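Local structure of cytochrome P450 RhF (Acinetobacter radioresistens, 6RO8) at residues H140-V152 with E166-F179. The protein probably acts as a heme-dependent monooxygenase, this chain being the cytochrome P450 heme domain of a longer protein that also carries an iron-sulfur cluster domain. Residues are numbered along the deposited sequence; the frame is centred on the assembly and turned at random.
Sequences HQHFVRELVRKKV and EMLWEIPLMVALHF
In the helical part of the cytochrome P450 fold, residues 140-152 of helix 134-155 pack antiparallel to helix 170-179, segment axes 10.4 Å apart at 149°, with an aromatic cluster of H140, F143, H178 and F179 at one end. The F143 and H178 rings stack face to face, centroids 4.5 Å apart and planes 22° from parallel; with CG anti to the backbone N in both (chi1 176° in F143), the side chains cross at a slant and H178 CD2 lies over the F143 ring centre. F179 instead turns its edge onto one face of H140, CD1 lying 3.8 Å from H140 CE1. H140 ND1 is hydrogen-bonded to the backbone O of N136, tying down this imidazole, while F179 touches the heme. Aliphatic groups fill the middle: V144 CG2 meets V175 CG2 at 3.6 Å, and L147 CD1 packs against V175 CG2 and M174 CB. I171 CD1 reaches V148 CG2 and K151 CG. Towards the other end M167, from the preceding helix 163-168, lays its methyl CE against V148 CG1 and V152 CG1. K151 enters as a knob among M167, E170, I171 and M174, its bent chain placing NZ in a salt bridge 2.8 Å from E170 OE2.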
loop_
_atom_site.group_PDB
_atom_site.type_symbol
_atom_site.label_atom_id
_atom_site.label_comp_id
_atom_site.label_asym_id
_atom_site.label_seq_id
_atom_site.Cartn_x
_atom_site.Cartn_y
_atom_site.Cartn_z
ATOM N N HIS A 140 -2.527 -21.016 0.275
ATOM C CA HIS A 140 -2.656 -19.877 1.171
ATOM C C HIS A 140 -4.103 -19.390 1.241
ATOM O O HIS A 140 -4.571 -18.960 2.308
ATOM C CB HIS A 140 -1.693 -18.766 0.736
ATOM C CG HIS A 140 -0.285 -18.989 1.196
ATOM N ND1 HIS A 140 0.665 -19.626 0.426
ATOM C CD2 HIS A 140 0.319 -18.695 2.372
ATOM C CE1 HIS A 140 1.802 -19.687 1.097
ATOM N NE2 HIS A 140 1.618 -19.133 2.283
ATOM N N GLN A 141 -4.833 -19.494 0.129
ATOM C CA GLN A 141 -6.245 -19.131 0.122
ATOM C C GLN A 141 -7.042 -19.971 1.122
ATOM O O GLN A 141 -7.822 -19.434 1.918
ATOM C CB GLN A 141 -6.795 -19.285 -1.296
ATOM C CG GLN A 141 -8.148 -18.667 -1.529
ATOM C CD GLN A 141 -8.610 -18.848 -2.953
ATOM O OE1 GLN A 141 -8.281 -19.840 -3.598
ATOM N NE2 GLN A 141 -9.367 -17.883 -3.457
ATOM N N HIS A 142 -6.852 -21.295 1.103
ATOM C CA HIS A 142 -7.460 -22.154 2.115
ATOM C C HIS A 142 -7.186 -21.614 3.506
ATOM O O HIS A 142 -8.075 -21.585 4.366
ATOM C CB HIS A 142 -6.922 -23.586 1.998
ATOM C CG HIS A 142 -7.483 -24.537 3.020
ATOM N ND1 HIS A 142 -8.608 -24.258 3.771
ATOM C CD2 HIS A 142 -7.071 -25.766 3.411
ATOM C CE1 HIS A 142 -8.863 -25.272 4.579
ATOM N NE2 HIS A 142 -7.945 -26.201 4.380
ATOM N N PHE A 143 -5.944 -21.178 3.740
ATOM C CA PHE A 143 -5.542 -20.720 5.065
ATOM C C PHE A 143 -6.264 -19.434 5.436
ATOM O O PHE A 143 -6.743 -19.287 6.570
ATOM C CB PHE A 143 -4.025 -20.540 5.079
ATOM C CG PHE A 143 -3.472 -19.987 6.347
ATOM C CD1 PHE A 143 -3.378 -20.762 7.475
ATOM C CD2 PHE A 143 -2.994 -18.693 6.394
ATOM C CE1 PHE A 143 -2.838 -20.241 8.639
ATOM C CE2 PHE A 143 -2.456 -18.173 7.552
ATOM C CZ PHE A 143 -2.382 -18.938 8.671
ATOM N N VAL A 144 -6.357 -18.495 4.487
ATOM C CA VAL A 144 -7.137 -17.284 4.705
ATOM C C VAL A 144 -8.571 -17.634 5.074
ATOM O O VAL A 144 -9.147 -17.053 6.001
ATOM C CB VAL A 144 -7.080 -16.370 3.463
ATOM C CG1 VAL A 144 -7.796 -15.074 3.744
ATOM C CG2 VAL A 144 -5.635 -16.058 3.090
ATOM N N ARG A 145 -9.172 -18.598 4.375
ATOM C CA ARG A 145 -10.581 -18.882 4.627
ATOM C C ARG A 145 -10.804 -19.472 6.012
ATOM O O ARG A 145 -11.811 -19.167 6.660
ATOM C CB ARG A 145 -11.142 -19.808 3.562
ATOM C CG ARG A 145 -12.628 -19.597 3.355
ATOM C CD ARG A 145 -12.921 -19.504 1.877
ATOM N NE ARG A 145 -12.057 -20.379 1.089
ATOM C CZ ARG A 145 -11.887 -20.287 -0.227
ATOM N NH1 ARG A 145 -12.517 -19.342 -0.919
ATOM N NH2 ARG A 145 -11.081 -21.142 -0.852
ATOM N N GLU A 146 -9.887 -20.316 6.486
ATOM C CA GLU A 146 -10.006 -20.820 7.852
ATOM C C GLU A 146 -9.934 -19.678 8.856
ATOM O O GLU A 146 -10.711 -19.634 9.817
ATOM C CB GLU A 146 -8.911 -21.846 8.140
ATOM C CG GLU A 146 -9.100 -23.194 7.474
ATOM C CD GLU A 146 -10.251 -23.993 8.063
ATOM O OE1 GLU A 146 -10.150 -24.429 9.238
ATOM O OE2 GLU A 146 -11.257 -24.195 7.344
ATOM N N LEU A 147 -9.017 -18.733 8.637
ATOM C CA LEU A 147 -8.842 -17.642 9.587
ATOM C C LEU A 147 -10.104 -16.798 9.680
ATOM O O LEU A 147 -10.583 -16.490 10.779
ATOM C CB LEU A 147 -7.641 -16.776 9.182
ATOM C CG LEU A 147 -6.255 -17.377 9.419
ATOM C CD1 LEU A 147 -5.181 -16.354 9.112
ATOM C CD2 LEU A 147 -6.138 -17.865 10.854
ATOM N N VAL A 148 -10.656 -16.415 8.529
ATOM C CA VAL A 148 -11.812 -15.532 8.516
ATOM C C VAL A 148 -13.035 -16.238 9.092
ATOM O O VAL A 148 -13.876 -15.616 9.755
ATOM C CB VAL A 148 -12.052 -15.033 7.084
ATOM C CG1 VAL A 148 -13.268 -14.151 7.023
ATOM C CG2 VAL A 148 -10.823 -14.294 6.578
ATOM N N ARG A 149 -13.159 -17.544 8.855
ATOM C CA ARG A 149 -14.281 -18.276 9.427
ATOM C C ARG A 149 -14.213 -18.262 10.950
ATOM O O ARG A 149 -15.235 -18.106 11.630
ATOM C CB ARG A 149 -14.297 -19.713 8.915
ATOM C CG ARG A 149 -15.557 -20.470 9.323
ATOM C CD ARG A 149 -15.602 -21.875 8.752
ATOM N NE ARG A 149 -14.687 -22.779 9.444
ATOM C CZ ARG A 149 -13.452 -23.059 9.043
ATOM N NH1 ARG A 149 -12.969 -22.512 7.932
ATOM N NH2 ARG A 149 -12.705 -23.895 9.755
ATOM N N LYS A 150 -13.009 -18.431 11.510
ATOM C CA LYS A 150 -12.894 -18.519 12.963
ATOM C C LYS A 150 -12.986 -17.149 13.606
ATOM O O LYS A 150 -13.576 -17.006 14.681
ATOM C CB LYS A 150 -11.594 -19.224 13.349
ATOM C CG LYS A 150 -11.380 -20.493 12.566
ATOM C CD LYS A 150 -10.129 -21.260 12.960
ATOM C CE LYS A 150 -10.436 -22.432 13.873
ATOM N NZ LYS A 150 -9.216 -22.825 14.630
ATOM N N LYS A 151 -12.417 -16.129 12.965
ATOM C CA LYS A 151 -12.495 -14.793 13.544
ATOM C C LYS A 151 -13.944 -14.335 13.671
ATOM O O LYS A 151 -14.363 -13.875 14.741
ATOM C CB LYS A 151 -11.675 -13.805 12.723
ATOM C CG LYS A 151 -10.230 -13.724 13.194
ATOM C CD LYS A 151 -10.136 -13.049 14.558
ATOM C CE LYS A 151 -9.097 -13.695 15.471
ATOM N NZ LYS A 151 -7.708 -13.167 15.311
ATOM N N VAL A 152 -14.736 -14.477 12.605
ATOM C CA VAL A 152 -16.132 -14.087 12.728
ATOM C C VAL A 152 -16.907 -15.090 13.565
ATOM O O VAL A 152 -17.938 -14.732 14.143
ATOM C CB VAL A 152 -16.807 -13.891 11.360
ATOM C CG1 VAL A 152 -15.907 -13.105 10.408
ATOM C CG2 VAL A 152 -17.170 -15.191 10.765
ATOM N N GLU A 166 -11.266 -6.619 15.067
ATOM C CA GLU A 166 -11.605 -8.037 15.140
ATOM C C GLU A 166 -10.782 -8.866 14.163
ATOM O O GLU A 166 -10.336 -9.966 14.510
ATOM C CB GLU A 166 -13.102 -8.261 14.888
ATOM C CG GLU A 166 -14.022 -7.367 15.715
ATOM C CD GLU A 166 -14.254 -7.882 17.131
ATOM O OE1 GLU A 166 -14.735 -7.080 17.980
ATOM O OE2 GLU A 166 -13.965 -9.076 17.383
ATOM N N MET A 167 -10.561 -8.374 12.949
ATOM C CA MET A 167 -9.967 -9.258 11.954
ATOM C C MET A 167 -9.135 -8.524 10.904
ATOM O O MET A 167 -8.174 -9.096 10.370
ATOM C CB MET A 167 -11.060 -10.092 11.249
ATOM C CG MET A 167 -12.153 -9.261 10.564
ATOM S SD MET A 167 -13.521 -10.202 9.851
ATOM C CE MET A 167 -12.741 -11.698 9.374
ATOM N N LEU A 168 -9.452 -7.249 10.628
ATOM C CA LEU A 168 -9.001 -6.669 9.364
ATOM C C LEU A 168 -7.494 -6.395 9.342
ATOM O O LEU A 168 -6.887 -6.475 8.274
ATOM C CB LEU A 168 -9.811 -5.410 9.030
ATOM C CG LEU A 168 -11.214 -5.657 8.420
ATOM C CD1 LEU A 168 -11.822 -4.381 7.858
ATOM C CD2 LEU A 168 -11.277 -6.794 7.357
ATOM N N TRP A 169 -6.855 -6.091 10.476
ATOM C CA TRP A 169 -5.396 -6.023 10.448
ATOM C C TRP A 169 -4.729 -7.329 10.867
ATOM O O TRP A 169 -3.653 -7.669 10.359
ATOM C CB TRP A 169 -4.882 -4.869 11.323
ATOM C CG TRP A 169 -4.845 -5.120 12.786
ATOM C CD1 TRP A 169 -5.801 -4.781 13.698
ATOM C CD2 TRP A 169 -3.780 -5.732 13.529
ATOM N NE1 TRP A 169 -5.408 -5.158 14.966
ATOM C CE2 TRP A 169 -4.173 -5.749 14.888
ATOM C CE3 TRP A 169 -2.538 -6.281 13.178
ATOM C CZ2 TRP A 169 -3.370 -6.290 15.890
ATOM C CZ3 TRP A 169 -1.747 -6.813 14.169
ATOM C CH2 TRP A 169 -2.164 -6.817 15.511
ATOM N N GLU A 170 -5.365 -8.097 11.744
ATOM C CA GLU A 170 -4.694 -9.257 12.308
ATOM C C GLU A 170 -4.558 -10.384 11.286
ATOM O O GLU A 170 -3.515 -11.042 11.216
ATOM C CB GLU A 170 -5.471 -9.715 13.527
ATOM C CG GLU A 170 -4.678 -10.314 14.629
ATOM C CD GLU A 170 -5.622 -10.898 15.631
ATOM O OE1 GLU A 170 -6.689 -10.272 15.835
ATOM O OE2 GLU A 170 -5.340 -11.994 16.162
ATOM N N ILE A 171 -5.590 -10.624 10.485
ATOM C CA ILE A 171 -5.552 -11.737 9.538
ATOM C C ILE A 171 -4.546 -11.466 8.418
ATOM O O ILE A 171 -3.698 -12.331 8.157
ATOM C CB ILE A 171 -6.956 -12.049 8.996
ATOM C CG1 ILE A 171 -7.726 -12.874 10.030
ATOM C CG2 ILE A 171 -6.878 -12.800 7.675
ATOM C CD1 ILE A 171 -9.175 -13.140 9.660
ATOM N N PRO A 172 -4.575 -10.310 7.731
ATOM C CA PRO A 172 -3.543 -10.069 6.709
ATOM C C PRO A 172 -2.144 -10.192 7.263
ATOM O O PRO A 172 -1.265 -10.738 6.583
ATOM C CB PRO A 172 -3.840 -8.639 6.234
ATOM C CG PRO A 172 -5.252 -8.443 6.556
ATOM C CD PRO A 172 -5.467 -9.149 7.852
ATOM N N LEU A 173 -1.926 -9.717 8.497
ATOM C CA LEU A 173 -0.636 -9.892 9.155
ATOM C C LEU A 173 -0.268 -11.369 9.254
ATOM O O LEU A 173 0.806 -11.784 8.803
ATOM C CB LEU A 173 -0.667 -9.257 10.542
ATOM C CG LEU A 173 0.633 -9.457 11.337
ATOM C CD1 LEU A 173 1.828 -8.928 10.540
ATOM C CD2 LEU A 173 0.582 -8.790 12.718
ATOM N N MET A 174 -1.160 -12.182 9.827
ATOM C CA MET A 174 -0.884 -13.607 9.966
ATOM C C MET A 174 -0.625 -14.268 8.619
ATOM O O MET A 174 0.306 -15.070 8.477
ATOM C CB MET A 174 -2.049 -14.291 10.656
ATOM C CG MET A 174 -1.937 -14.339 12.135
ATOM S SD MET A 174 -3.523 -14.942 12.689
ATOM C CE MET A 174 -4.394 -13.403 12.967
ATOM N N VAL A 175 -1.460 -13.972 7.628
ATOM C CA VAL A 175 -1.253 -14.517 6.292
ATOM C C VAL A 175 0.148 -14.157 5.796
ATOM O O VAL A 175 0.907 -15.021 5.320
ATOM C CB VAL A 175 -2.365 -14.013 5.350
ATOM C CG1 VAL A 175 -2.071 -14.360 3.912
ATOM C CG2 VAL A 175 -3.727 -14.597 5.795
ATOM N N ALA A 176 0.536 -12.884 5.968
ATOM C CA ALA A 176 1.851 -12.428 5.519
ATOM C C ALA A 176 2.975 -13.230 6.168
ATOM O O ALA A 176 3.817 -13.819 5.476
ATOM C CB ALA A 176 2.017 -10.936 5.812
ATOM N N LEU A 177 3.021 -13.232 7.504
ATOM C CA LEU A 177 3.998 -14.046 8.219
ATOM C C LEU A 177 4.056 -15.451 7.648
ATOM O O LEU A 177 5.140 -15.984 7.402
ATOM C CB LEU A 177 3.650 -14.100 9.704
ATOM C CG LEU A 177 3.662 -12.743 10.375
ATOM C CD1 LEU A 177 3.127 -12.881 11.788
ATOM C CD2 LEU A 177 5.068 -12.257 10.370
ATOM N N HIS A 178 2.890 -16.046 7.388
ATOM C CA HIS A 178 2.851 -17.418 6.889
ATOM C C HIS A 178 3.356 -17.511 5.457
ATOM O O HIS A 178 4.081 -18.449 5.118
ATOM C CB HIS A 178 1.434 -17.973 7.000
ATOM C CG HIS A 178 1.357 -19.450 6.808
ATOM N ND1 HIS A 178 1.844 -20.345 7.735
ATOM C CD2 HIS A 178 0.859 -20.191 5.791
ATOM C CE1 HIS A 178 1.649 -21.577 7.298
ATOM N NE2 HIS A 178 1.049 -21.512 6.121
ATOM N N PHE A 179 2.982 -16.556 4.608
ATOM C CA PHE A 179 3.518 -16.527 3.254
ATOM C C PHE A 179 5.038 -16.385 3.267
ATOM O O PHE A 179 5.745 -17.120 2.571
ATOM C CB PHE A 179 2.871 -15.389 2.469
ATOM C CG PHE A 179 3.371 -15.265 1.061
ATOM C CD1 PHE A 179 2.972 -16.178 0.082
ATOM C CD2 PHE A 179 4.220 -14.227 0.706
ATOM C CE1 PHE A 179 3.424 -16.051 -1.230
ATOM C CE2 PHE A 179 4.679 -14.102 -0.590
ATOM C CZ PHE A 179 4.281 -15.015 -1.564
#